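Ecdysteroid-phosphate phosphatase (Bombyx mori, PDB 3C7T) removes phosphate from inactive ecdysteroid phosphates to release active ecdysteroids and also has protein tyrosine phosphatase activity, its C-terminal phosphoglycerate mutase-like domain being the part crystallised. Local coordinates at residues A[111-116]-A[144-149]; A[14-19]-A[39-44]; A[5-10]-A[187-192]. One frame throughout, in Å; residues are numbered along the deposited sequence.

How the interactions relate
Interaction 3 lies in the core. It pairs two inner parallel strands of the main sheet, and its side chains are almost all apolar. Interaction 1 reaches the same sheet at strand 112-114, which is outermost within the chain. It is partly buried, held by backbone bonds of I112 and by lysines, an asparagine, carboxylates and a tyrosine. Interaction 2 holds no strand of this sheet. It joins the short helix 16-19 to the loop 39-44 in a small buried contact beside the second subunit. Interactions 2 and 3 adjoin in sequence through strand 5-11, and both touch the tungstate, by R15 and H192. The V114 side chain of interaction 1 is about 14 Å from the ion.

Interaction 1. Residues A[111-116]-A[144-149]; sequences KIKVEP and NVDMTY
Two backbone hydrogen bonds tie I112 to the loop 144-149. I112 N donates to N144 O, and D146 N donates to I112 O at 2.7 Å, both nearly straight. They form a single bridge between I112 and V145. A water accepts from V114 N and donates to D146 O.

Strand 112-114 is the outermost strand of the main sheet within this chain, next to strand 84-87, in the histidine phosphatase fold. The loop that follows helix 135-140 runs along its outer side.

K113 CB makes a CH-pi contact over the centre of the Y149 ring, 3.6 Å from its centroid and 6° off the normal. The two side chains cross at about a right angle, and K113 CD follows over the ring's CD1-CE1 side. With CG anti to the backbone N (chi1 179°), the Y149 ring lies against K113 and brings its OH to E115; V114 O meets the ring edge in plane.

Y149 OH donates to the anti lone pair of E115 OE1 at 2.7 Å, which also accepts from Y152 N. K111 NZ bonds N144 OD1 at 2.9 Å. The salt bridge of K113 NZ to D146 OD2 is weak, at 3.4 Å. D146 OD1 accepts from T148 N, an Asx turn, and from T148 OG1.

V145 adds apolar contacts: CG1 to V114 CG2 at 4.1 Å and CG2 to I112 CB.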
loop_
_atom_site.group_PDB
_atom_site.type_symbol
_atom_site.label_atom_id
_atom_site.label_comp_id
_atom_site.label_asym_id
_atom_site.label_seq_id
_atom_site.Cartn_x
_atom_site.Cartn_y
_atom_site.Cartn_z
ATOM N N LYS A 111 -20.173 13.451 -6.124
ATOM C CA LYS A 111 -19.810 12.875 -7.407
ATOM C C LYS A 111 -18.496 13.444 -7.902
ATOM O O LYS A 111 -18.139 14.586 -7.585
ATOM C CB LYS A 111 -20.893 13.191 -8.447
ATOM C CG LYS A 111 -22.291 12.679 -8.121
ATOM C CD LYS A 111 -22.433 11.205 -8.449
ATOM C CE LYS A 111 -23.874 10.773 -8.366
ATOM N NZ LYS A 111 -23.952 9.295 -8.186
ATOM N N ILE A 112 -17.786 12.647 -8.691
ATOM C CA ILE A 112 -16.548 13.098 -9.311
ATOM C C ILE A 112 -16.855 13.863 -10.598
ATOM O O ILE A 112 -17.444 13.306 -11.539
ATOM C CB ILE A 112 -15.616 11.918 -9.645
ATOM C CG1 ILE A 112 -15.296 11.115 -8.379
ATOM C CG2 ILE A 112 -14.306 12.431 -10.286
ATOM C CD1 ILE A 112 -14.778 9.742 -8.657
ATOM N N LYS A 113 -16.454 15.132 -10.628
ATOM C CA LYS A 113 -16.656 15.991 -11.784
ATOM C C LYS A 113 -15.390 15.989 -12.632
ATOM O O LYS A 113 -14.370 16.549 -12.226
ATOM C CB LYS A 113 -16.979 17.414 -11.324
ATOM C CG LYS A 113 -18.274 17.524 -10.489
ATOM C CD LYS A 113 -18.579 18.966 -10.107
ATOM C CE LYS A 113 -19.220 19.067 -8.719
ATOM N NZ LYS A 113 -20.319 18.075 -8.516
ATOM N N VAL A 114 -15.467 15.370 -13.809
ATOM C CA VAL A 114 -14.294 15.192 -14.668
ATOM C C VAL A 114 -14.111 16.483 -15.457
ATOM O O VAL A 114 -14.981 16.881 -16.252
ATOM C CB VAL A 114 -14.439 13.943 -15.578
ATOM C CG1 VAL A 114 -13.354 13.903 -16.668
ATOM C CG2 VAL A 114 -14.408 12.672 -14.732
ATOM N N GLU A 115 -12.988 17.142 -15.193
ATOM C CA GLU A 115 -12.711 18.479 -15.687
ATOM C C GLU A 115 -11.436 18.468 -16.529
ATOM O O GLU A 115 -10.332 18.379 -15.986
ATOM C CB GLU A 115 -12.545 19.426 -14.501
ATOM C CG GLU A 115 -12.227 20.855 -14.903
ATOM C CD GLU A 115 -13.156 21.351 -16.007
ATOM O OE1 GLU A 115 -14.388 21.435 -15.758
ATOM O OE2 GLU A 115 -12.650 21.637 -17.111
ATOM N N PRO A 116 -11.573 18.523 -17.862
ATOM C CA PRO A 116 -10.374 18.585 -18.716
ATOM C C PRO A 116 -9.483 19.810 -18.451
ATOM O O PRO A 116 -8.286 19.799 -18.778
ATOM C CB PRO A 116 -10.962 18.600 -20.138
ATOM C CG PRO A 116 -12.324 17.954 -19.965
ATOM C CD PRO A 116 -12.816 18.457 -18.656
ATOM N N ASN A 144 -17.706 6.792 -9.163
ATOM C CA ASN A 144 -18.860 7.665 -8.906
ATOM C C ASN A 144 -18.798 9.021 -9.621
ATOM O O ASN A 144 -18.750 10.070 -8.998
ATOM C CB ASN A 144 -19.053 7.846 -7.401
ATOM C CG ASN A 144 -20.455 8.293 -7.046
ATOM O OD1 ASN A 144 -21.407 8.009 -7.776
ATOM N ND2 ASN A 144 -20.595 8.983 -5.912
ATOM N N VAL A 145 -18.817 8.980 -10.944
ATOM C CA VAL A 145 -18.616 10.160 -11.768
ATOM C C VAL A 145 -19.954 10.901 -11.983
ATOM O O VAL A 145 -21.003 10.268 -12.149
ATOM C CB VAL A 145 -17.972 9.770 -13.132
ATOM C CG1 VAL A 145 -18.085 10.897 -14.149
ATOM C CG2 VAL A 145 -16.506 9.363 -12.940
ATOM N N ASP A 146 -19.901 12.229 -11.963
ATOM C CA ASP A 146 -21.076 13.062 -12.219
ATOM C C ASP A 146 -21.439 13.053 -13.714
ATOM O O ASP A 146 -20.724 13.625 -14.532
ATOM C CB ASP A 146 -20.797 14.499 -11.746
ATOM C CG ASP A 146 -22.058 15.341 -11.621
ATOM O OD1 ASP A 146 -23.117 14.958 -12.176
ATOM O OD2 ASP A 146 -21.975 16.396 -10.955
ATOM N N MET A 147 -22.565 12.422 -14.050
ATOM C CA MET A 147 -23.032 12.300 -15.449
ATOM C C MET A 147 -23.553 13.609 -16.056
ATOM O O MET A 147 -23.527 13.800 -17.275
ATOM C CB MET A 147 -24.141 11.243 -15.542
ATOM C CG MET A 147 -23.658 9.814 -15.407
ATOM S SD MET A 147 -22.385 9.476 -16.629
ATOM C CE MET A 147 -22.826 7.784 -17.023
ATOM N N THR A 148 -24.036 14.504 -15.204
ATOM C CA THR A 148 -24.610 15.756 -15.675
ATOM C C THR A 148 -23.650 16.926 -15.488
ATOM O O THR A 148 -24.052 18.089 -15.529
ATOM C CB THR A 148 -25.970 16.044 -15.006
ATOM O OG1 THR A 148 -25.803 16.092 -13.583
ATOM C CG2 THR A 148 -26.986 14.951 -15.359
ATOM N N TYR A 149 -22.369 16.631 -15.311
ATOM C CA TYR A 149 -21.405 17.706 -15.177
ATOM C C TYR A 149 -21.018 18.289 -16.541
ATOM O O TYR A 149 -20.649 17.556 -17.455
ATOM C CB TYR A 149 -20.159 17.232 -14.421
ATOM C CG TYR A 149 -19.123 18.313 -14.270
ATOM C CD1 TYR A 149 -19.394 19.466 -13.536
ATOM C CD2 TYR A 149 -17.873 18.194 -14.877
ATOM C CE1 TYR A 149 -18.439 20.475 -13.400
ATOM C CE2 TYR A 149 -16.910 19.197 -14.740
ATOM C CZ TYR A 149 -17.202 20.329 -14.003
ATOM O OH TYR A 149 -16.258 21.316 -13.859
HETATM O O HOH W 1 -17.951 14.279 -15.054
#

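Interaction 2. Residues A[14-19]-A[39-44]; sequences ERVDLT and NLPLKL. With WO4 (tungstate(VI)ion), chain E.
E14 and N39 meet by their polar ends, and V16 packs on L40 and P41. This joins helix 16-19 to the loop 39-44. In this histidine phosphatase domain, E14 comes soon after R11 and H12 of the RHG signature at the end of strand 5-11; H12 carries the phosphohistidine intermediate.

The carboxylate of E14 and the amide of N39 are turned 64° apart. N39 ND2 donates to E14 OE1 at 2.9 Å. The oxygen lies in the amide plane, but the donor meets it on the syn side, 27° out of the carboxylate plane. E14 is extended, with CG anti to the backbone N (chi1 180°), and this carries its carboxylate out to the asparagine. Other partners hold the pair: T61 OG1 bonds E14 OE1, and in the second subunit S251 OG bonds E14 OE2 and I249 O accepts from N39 ND2. The buried polar pair therefore also belongs to the dimer interface.

The two methyls of V16 divide the apolar contact. CG1 meets L40 CD2 at 3.6 Å, the two side chains crossing at about a right angle. CG2 meets P41 CD of the proline ring at 4.0 Å.

R15, at the N-cap position, takes no part in this packing and serves the tungstate pocket. D17 holds its guanidinium side-on, taking NE on OD1 and NH2 on OD2, each by a syn lone pair. This fixes the rotation of the group. R15 NH1 then donates to tungstate O3 at 2.7 Å, with the oxygen at the guanidinium edge, in plane.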
loop_
_atom_site.group_PDB
_atom_site.type_symbol
_atom_site.label_atom_id
_atom_site.label_comp_id
_atom_site.label_asym_id
_atom_site.label_seq_id
_atom_site.Cartn_x
_atom_site.Cartn_y
_atom_site.Cartn_z
ATOM N N GLU A 14 0.013 5.994 -7.039
ATOM C CA GLU A 14 1.011 5.208 -7.790
ATOM C C GLU A 14 0.472 4.681 -9.118
ATOM O O GLU A 14 -0.606 4.089 -9.160
ATOM C CB GLU A 14 1.474 4.019 -6.929
ATOM C CG GLU A 14 2.510 3.118 -7.604
ATOM C CD GLU A 14 2.971 1.971 -6.719
ATOM O OE1 GLU A 14 2.224 0.972 -6.550
ATOM O OE2 GLU A 14 4.114 2.062 -6.216
ATOM N N ARG A 15 1.237 4.896 -10.197
ATOM C CA ARG A 15 0.807 4.508 -11.552
ATOM C C ARG A 15 1.283 3.109 -11.944
ATOM O O ARG A 15 2.458 2.759 -11.713
ATOM C CB ARG A 15 1.409 5.501 -12.569
ATOM C CG ARG A 15 0.733 6.863 -12.551
ATOM C CD ARG A 15 1.549 7.871 -13.305
ATOM N NE ARG A 15 1.690 7.588 -14.745
ATOM C CZ ARG A 15 2.038 8.508 -15.654
ATOM N NH1 ARG A 15 2.289 9.756 -15.280
ATOM N NH2 ARG A 15 2.132 8.188 -16.953
ATOM N N VAL A 16 0.423 2.334 -12.618
ATOM C CA VAL A 16 0.867 1.033 -13.119
ATOM C C VAL A 16 2.071 1.200 -14.075
ATOM O O VAL A 16 3.058 0.489 -13.971
ATOM C CB VAL A 16 -0.269 0.265 -13.870
ATOM C CG1 VAL A 16 0.295 -0.978 -14.568
ATOM C CG2 VAL A 16 -1.384 -0.132 -12.876
ATOM N N ASP A 17 1.965 2.116 -15.031
ATOM C CA ASP A 17 3.000 2.241 -16.095
ATOM C C ASP A 17 4.382 2.655 -15.569
ATOM O O ASP A 17 5.408 2.355 -16.207
ATOM C CB ASP A 17 2.510 3.129 -17.254
ATOM C CG ASP A 17 2.319 4.588 -16.868
ATOM O OD1 ASP A 17 2.364 4.962 -15.680
ATOM O OD2 ASP A 17 2.068 5.413 -17.785
ATOM N N LEU A 18 4.421 3.298 -14.401
ATOM C CA LEU A 18 5.710 3.704 -13.826
ATOM C C LEU A 18 6.271 2.673 -12.852
ATOM O O LEU A 18 7.460 2.743 -12.471
ATOM C CB LEU A 18 5.597 5.060 -13.114
ATOM C CG LEU A 18 5.203 6.260 -13.990
ATOM C CD1 LEU A 18 5.268 7.598 -13.220
ATOM C CD2 LEU A 18 6.045 6.301 -15.286
ATOM N N THR A 19 5.419 1.743 -12.438
ATOM C CA THR A 19 5.796 0.695 -11.494
ATOM C C THR A 19 6.250 -0.578 -12.191
ATOM O O THR A 19 7.084 -1.310 -11.652
ATOM C CB THR A 19 4.583 0.368 -10.579
ATOM O OG1 THR A 19 4.198 1.562 -9.898
ATOM C CG2 THR A 19 4.904 -0.735 -9.559
ATOM N N ASN A 39 -0.116 -6.298 -7.082
ATOM C CA ASN A 39 -0.289 -4.864 -7.091
ATOM C C ASN A 39 -0.903 -4.359 -8.419
ATOM O O ASN A 39 -1.094 -3.158 -8.614
ATOM C CB ASN A 39 1.067 -4.190 -6.762
ATOM C CG ASN A 39 0.937 -2.732 -6.409
ATOM O OD1 ASN A 39 -0.048 -2.306 -5.796
ATOM N ND2 ASN A 39 1.959 -1.946 -6.777
ATOM N N LEU A 40 -1.280 -5.276 -9.314
ATOM C CA LEU A 40 -2.027 -4.883 -10.521
ATOM C C LEU A 40 -3.555 -4.884 -10.281
ATOM O O LEU A 40 -4.053 -5.571 -9.370
ATOM C CB LEU A 40 -1.684 -5.802 -11.712
ATOM C CG LEU A 40 -0.321 -5.593 -12.367
ATOM C CD1 LEU A 40 0.020 -6.746 -13.268
ATOM C CD2 LEU A 40 -0.276 -4.281 -13.145
ATOM N N PRO A 41 -4.307 -4.134 -11.106
ATOM C CA PRO A 41 -5.780 -4.174 -10.957
ATOM C C PRO A 41 -6.334 -5.599 -10.990
ATOM O O PRO A 41 -5.803 -6.457 -11.685
ATOM C CB PRO A 41 -6.273 -3.388 -12.164
ATOM C CG PRO A 41 -5.108 -2.460 -12.507
ATOM C CD PRO A 41 -3.876 -3.233 -12.200
ATOM N N LEU A 42 -7.393 -5.850 -10.226
ATOM C CA LEU A 42 -8.058 -7.157 -10.247
ATOM C C LEU A 42 -8.650 -7.466 -11.635
ATOM O O LEU A 42 -8.607 -8.612 -12.110
ATOM C CB LEU A 42 -9.163 -7.188 -9.196
ATOM C CG LEU A 42 -8.713 -7.218 -7.730
ATOM C CD1 LEU A 42 -9.909 -7.043 -6.799
ATOM C CD2 LEU A 42 -7.997 -8.520 -7.458
ATOM N N LYS A 43 -9.189 -6.432 -12.263
ATOM C CA LYS A 43 -9.777 -6.534 -13.597
ATOM C C LYS A 43 -9.693 -5.153 -14.212
ATOM O O LYS A 43 -9.524 -4.164 -13.503
ATOM C CB LYS A 43 -11.247 -6.981 -13.512
ATOM C CG LYS A 43 -12.194 -5.929 -12.932
ATOM C CD LYS A 43 -13.642 -6.431 -12.886
ATOM C CE LYS A 43 -14.311 -6.306 -14.257
ATOM N NZ LYS A 43 -15.707 -6.868 -14.277
ATOM N N LEU A 44 -9.811 -5.093 -15.528
ATOM C CA LEU A 44 -9.830 -3.818 -16.234
ATOM C C LEU A 44 -11.190 -3.647 -16.880
ATOM O O LEU A 44 -11.644 -4.529 -17.601
ATOM C CB LEU A 44 -8.734 -3.776 -17.298
ATOM C CG LEU A 44 -7.296 -3.863 -16.757
ATOM C CD1 LEU A 44 -6.301 -3.946 -17.899
ATOM C CD2 LEU A 44 -6.979 -2.690 -15.866
HETATM W W WO4 E . 1.721 12.682 -12.994
HETATM O O1 WO4 E . 1.708 13.898 -11.492
HETATM O O2 WO4 E . 2.931 13.715 -14.186
HETATM O O3 WO4 E . 2.677 10.945 -12.888
HETATM O O4 WO4 E . 0.082 12.572 -14.071
#

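Interaction 3. Residues A[5-10]-A[187-192]; sequences RWVFAL and VIFIGH. With WO4 (tungstate(VI)ion), chain E.
F8 and L10 pack against I188 and I190 on one face of two parallel strands, and V7 against V187 and F189 on the other. These are inner strands of the main sheet of the histidine phosphatase fold. Their axes lie 4.5 Å apart, with 10° between their directions. Five backbone hydrogen bonds join them; the first is V187 N to W6 O, the last G191 N to L10 O.

I188 CD1 fits the notch between F8 CB and L10 CB. I188 CG1, anti to the backbone N (chi1 -169°), rests on F8 CB at 3.7 Å, and CD1 lies 4.1 Å from L10 CB. L10 lies alongside I190, with CD2 4.0 Å from I190 CG1. The F8 ring leads away from the second strand.

On the other face, V7 and V187 lie side by side. V7 CG1 touches F189 CE2 at 3.7 Å. A9 is small, and helix 193-204 packs over it with L196 and M199.

H192, just after strand 187-191, lines the tungstate pocket and is inferred to be an active-site residue. H192 NE2 is hydrogen-bonded to S88 OG, while H192 ND1 donates to tungstate O4 at 2.6 Å, in the plane of the ring.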
loop_
_atom_site.group_PDB
_atom_site.type_symbol
_atom_site.label_atom_id
_atom_site.label_comp_id
_atom_site.label_asym_id
_atom_site.label_seq_id
_atom_site.Cartn_x
_atom_site.Cartn_y
_atom_site.Cartn_z
ATOM N N ARG A 5 -13.197 28.207 4.497
ATOM C CA ARG A 5 -13.461 27.067 3.635
ATOM C C ARG A 5 -12.113 26.425 3.281
ATOM O O ARG A 5 -11.095 27.113 3.305
ATOM C CB ARG A 5 -14.095 27.616 2.360
ATOM C CG ARG A 5 -14.699 26.618 1.432
ATOM C CD ARG A 5 -15.840 27.254 0.674
ATOM N NE ARG A 5 -15.448 28.100 -0.437
ATOM C CZ ARG A 5 -15.633 27.783 -1.711
ATOM N NH1 ARG A 5 -16.186 26.628 -2.032
ATOM N NH2 ARG A 5 -15.277 28.626 -2.667
ATOM N N TRP A 6 -12.108 25.131 2.949
ATOM C CA TRP A 6 -10.892 24.456 2.453
ATOM C C TRP A 6 -10.914 24.247 0.939
ATOM O O TRP A 6 -11.927 23.874 0.356
ATOM C CB TRP A 6 -10.733 23.066 3.064
ATOM C CG TRP A 6 -10.517 22.957 4.536
ATOM C CD1 TRP A 6 -11.468 22.751 5.490
ATOM C CD2 TRP A 6 -9.261 22.970 5.212
ATOM N NE1 TRP A 6 -10.880 22.662 6.737
ATOM C CE2 TRP A 6 -9.524 22.791 6.591
ATOM C CE3 TRP A 6 -7.931 23.129 4.791
ATOM C CZ2 TRP A 6 -8.502 22.763 7.553
ATOM C CZ3 TRP A 6 -6.917 23.093 5.746
ATOM C CH2 TRP A 6 -7.212 22.919 7.112
ATOM N N VAL A 7 -9.770 24.458 0.306
ATOM C CA VAL A 7 -9.579 24.012 -1.070
ATOM C C VAL A 7 -8.296 23.165 -1.079
ATOM O O VAL A 7 -7.244 23.594 -0.574
ATOM C CB VAL A 7 -9.501 25.190 -2.066
ATOM C CG1 VAL A 7 -9.179 24.693 -3.461
ATOM C CG2 VAL A 7 -10.832 25.982 -2.072
ATOM N N PHE A 8 -8.413 21.958 -1.630
ATOM C CA PHE A 8 -7.314 20.991 -1.610
ATOM C C PHE A 8 -6.870 20.665 -3.010
ATOM O O PHE A 8 -7.653 20.778 -3.955
ATOM C CB PHE A 8 -7.779 19.691 -0.943
ATOM C CG PHE A 8 -8.161 19.853 0.489
ATOM C CD1 PHE A 8 -7.210 20.203 1.438
ATOM C CD2 PHE A 8 -9.466 19.634 0.893
ATOM C CE1 PHE A 8 -7.559 20.324 2.771
ATOM C CE2 PHE A 8 -9.828 19.761 2.237
ATOM C CZ PHE A 8 -8.878 20.107 3.165
ATOM N N ALA A 9 -5.614 20.234 -3.145
ATOM C CA ALA A 9 -5.120 19.743 -4.432
ATOM C C ALA A 9 -4.352 18.471 -4.116
ATOM O O ALA A 9 -3.582 18.414 -3.142
ATOM C CB ALA A 9 -4.208 20.735 -5.099
ATOM N N LEU A 10 -4.613 17.449 -4.910
ATOM C CA LEU A 10 -4.057 16.120 -4.641
ATOM C C LEU A 10 -3.453 15.522 -5.909
ATOM O O LEU A 10 -4.138 15.429 -6.932
ATOM C CB LEU A 10 -5.184 15.231 -4.109
ATOM C CG LEU A 10 -4.925 13.768 -3.732
ATOM C CD1 LEU A 10 -4.004 13.673 -2.501
ATOM C CD2 LEU A 10 -6.208 13.076 -3.435
ATOM N N VAL A 187 -13.637 22.010 -1.298
ATOM C CA VAL A 187 -13.335 21.649 -2.686
ATOM C C VAL A 187 -12.015 20.864 -2.737
ATOM O O VAL A 187 -11.091 21.158 -1.982
ATOM C CB VAL A 187 -13.186 22.900 -3.561
ATOM C CG1 VAL A 187 -12.847 22.550 -5.025
ATOM C CG2 VAL A 187 -14.450 23.728 -3.521
ATOM N N ILE A 188 -11.954 19.886 -3.638
ATOM C CA ILE A 188 -10.700 19.176 -3.953
ATOM C C ILE A 188 -10.494 19.020 -5.463
ATOM O O ILE A 188 -11.424 18.666 -6.205
ATOM C CB ILE A 188 -10.548 17.833 -3.201
ATOM C CG1 ILE A 188 -9.111 17.285 -3.364
ATOM C CG2 ILE A 188 -11.612 16.817 -3.625
ATOM C CD1 ILE A 188 -8.727 16.185 -2.361
ATOM N N PHE A 189 -9.281 19.346 -5.895
ATOM C CA PHE A 189 -8.841 19.179 -7.283
ATOM C C PHE A 189 -7.864 18.007 -7.295
ATOM O O PHE A 189 -6.829 18.065 -6.622
ATOM C CB PHE A 189 -8.092 20.415 -7.763
ATOM C CG PHE A 189 -8.935 21.675 -7.791
ATOM C CD1 PHE A 189 -10.061 21.752 -8.614
ATOM C CD2 PHE A 189 -8.574 22.765 -7.011
ATOM C CE1 PHE A 189 -10.835 22.917 -8.656
ATOM C CE2 PHE A 189 -9.339 23.953 -7.038
ATOM C CZ PHE A 189 -10.479 24.007 -7.854
ATOM N N ILE A 190 -8.212 16.951 -8.021
ATOM C CA ILE A 190 -7.414 15.725 -8.025
ATOM C C ILE A 190 -6.802 15.565 -9.394
ATOM O O ILE A 190 -7.509 15.418 -10.404
ATOM C CB ILE A 190 -8.243 14.511 -7.589
ATOM C CG1 ILE A 190 -8.682 14.737 -6.135
ATOM C CG2 ILE A 190 -7.417 13.206 -7.764
ATOM C CD1 ILE A 190 -9.785 13.824 -5.620
ATOM N N GLY A 191 -5.477 15.637 -9.437
ATOM C CA GLY A 191 -4.796 15.788 -10.718
ATOM C C GLY A 191 -3.373 15.270 -10.729
ATOM O O GLY A 191 -3.104 14.121 -10.394
ATOM N N HIS A 192 -2.470 16.151 -11.129
ATOM C CA HIS A 192 -1.108 15.809 -11.502
ATOM C C HIS A 192 -0.172 16.522 -10.515
ATOM O O HIS A 192 -0.651 17.251 -9.652
ATOM C CB HIS A 192 -0.882 16.267 -12.956
ATOM C CG HIS A 192 -1.852 15.661 -13.930
ATOM N ND1 HIS A 192 -1.703 14.388 -14.447
ATOM C CD2 HIS A 192 -3.002 16.147 -14.450
ATOM C CE1 HIS A 192 -2.723 14.120 -15.245
ATOM N NE2 HIS A 192 -3.518 15.178 -15.275
HETATM W W WO4 E . 1.721 12.682 -12.994
HETATM O O1 WO4 E . 1.708 13.898 -11.492
HETATM O O2 WO4 E . 2.931 13.715 -14.186
HETATM O O3 WO4 E . 2.677 10.945 -12.888
HETATM O O4 WO4 E . 0.082 12.572 -14.071
#